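Local coordinates for protein putative lipase (Bacteroides thetaiotaomicron VPI-5482, PDB 3BZW) that probably hydrolyses ester bonds as a member of the GDSL-like, SGNH hydrolase family, and may act as a lysophospholipase, at residues A[193-196]-A[197-201]. Residues are numbered along the deposited sequence; the frame is centred on the assembly and turned at random.
Sequences EYID and AYVQA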
# COMPACT_ATOMS: atom_id res chain seq x y z
N GLU A 193 2.45 24.97 6.51
CA GLU A 193 3.55 24.06 6.23
C GLU A 193 4.37 23.75 7.48
O GLU A 193 4.51 24.60 8.37
CB GLU A 193 4.48 24.67 5.17
CG GLU A 193 3.83 24.94 3.83
CD GLU A 193 3.74 23.71 2.94
OE1 GLU A 193 4.07 22.60 3.41
OE2 GLU A 193 3.35 23.86 1.77
N TYR A 194 4.88 22.53 7.57
CA TYR A 194 5.73 22.16 8.69
C TYR A 194 7.15 22.45 8.21
O TYR A 194 7.38 22.59 7.01
CB TYR A 194 5.62 20.66 9.02
CG TYR A 194 4.32 20.26 9.69
CD1 TYR A 194 3.35 19.52 9.01
CD2 TYR A 194 4.07 20.61 11.03
CE1 TYR A 194 2.17 19.14 9.63
CE2 TYR A 194 2.89 20.22 11.66
CZ TYR A 194 1.94 19.49 10.95
OH TYR A 194 0.76 19.12 11.57
N ILE A 195 8.09 22.56 9.15
CA ILE A 195 9.48 22.82 8.81
C ILE A 195 9.96 21.80 7.77
O ILE A 195 10.83 22.10 6.95
CB ILE A 195 10.37 22.75 10.08
CG1 ILE A 195 11.84 23.04 9.74
CG2 ILE A 195 10.25 21.38 10.73
CD1 ILE A 195 12.10 24.46 9.24
N ASP A 196 9.36 20.61 7.80
CA ASP A 196 9.69 19.51 6.88
C ASP A 196 9.77 19.94 5.42
O ASP A 196 10.70 19.56 4.70
CB ASP A 196 8.62 18.41 6.97
CG ASP A 196 8.43 17.89 8.38
OD1 ASP A 196 8.71 18.63 9.34
OD2 ASP A 196 7.97 16.74 8.51
N ALA A 197 8.78 20.70 4.97
CA ALA A 197 8.72 21.16 3.59
C ALA A 197 9.94 21.97 3.18
O ALA A 197 10.41 21.88 2.05
CB ALA A 197 7.46 21.98 3.37
N TYR A 198 10.47 22.76 4.12
CA TYR A 198 11.62 23.60 3.84
C TYR A 198 12.92 22.81 3.87
O TYR A 198 13.89 23.19 3.23
CB TYR A 198 11.64 24.76 4.84
CG TYR A 198 10.38 25.59 4.75
CD1 TYR A 198 10.31 26.71 3.92
CD2 TYR A 198 9.22 25.20 5.42
CE1 TYR A 198 9.12 27.41 3.74
CE2 TYR A 198 8.02 25.89 5.25
CZ TYR A 198 7.97 26.99 4.41
OH TYR A 198 6.78 27.65 4.22
N VAL A 199 12.92 21.69 4.58
CA VAL A 199 14.08 20.82 4.65
C VAL A 199 14.12 19.98 3.37
O VAL A 199 15.15 19.89 2.69
CB VAL A 199 13.99 19.88 5.88
CG1 VAL A 199 15.07 18.82 5.82
CG2 VAL A 199 14.11 20.70 7.16
N GLN A 200 12.98 19.39 3.03
CA GLN A 200 12.88 18.54 1.85
C GLN A 200 13.15 19.25 0.52
O GLN A 200 13.75 18.66 -0.38
CB GLN A 200 11.52 17.85 1.82
CG GLN A 200 11.30 16.87 2.98
CD GLN A 200 12.40 15.82 3.09
OE1 GLN A 200 12.77 15.18 2.10
NE2 GLN A 200 12.91 15.63 4.30
N ALA A 201 12.72 20.50 0.39
CA ALA A 201 12.94 21.24 -0.85
C ALA A 201 14.43 21.38 -1.13
O ALA A 201 14.87 21.31 -2.28
CB ALA A 201 12.30 22.63 -0.75
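A197 N donates to Y194 O at 3.1 Å, tilted well out of the carbonyl plane, and this bond closes the first turn as the chain passes from loop into helix. I195 O then serves two amides: Y198 N reaches it from above the carbonyl plane, with a bent N-H...O angle of 131°, while V199 N lies in that plane at 3.2 Å. By the next residue the pattern has straightened, for Q200 N meets D196 O at 2.8 Å in a nearly straight N-H...O bond; V199 N adds a weak bond to the same oxygen. Among the side chains, Y198 has CG anti to its carbonyl carbon (chi1 -59°), which swings the ring back beside the loop, its CE2 3.7 Å from E193 CB and I195 O at its edge. Its hydroxyl is hydrogen-bonded to V105 O and N189 ND2. A phenylalanine here would probably leave V105 O and N189 ND2 without their hydroxyl partner. D196 OD1 forms a salt bridge with R134 of the second subunit. Such a shift from i+3 to i+4 bonding is common where an alpha-helix begins, here helix 195-210 of the SGNH hydrolase fold.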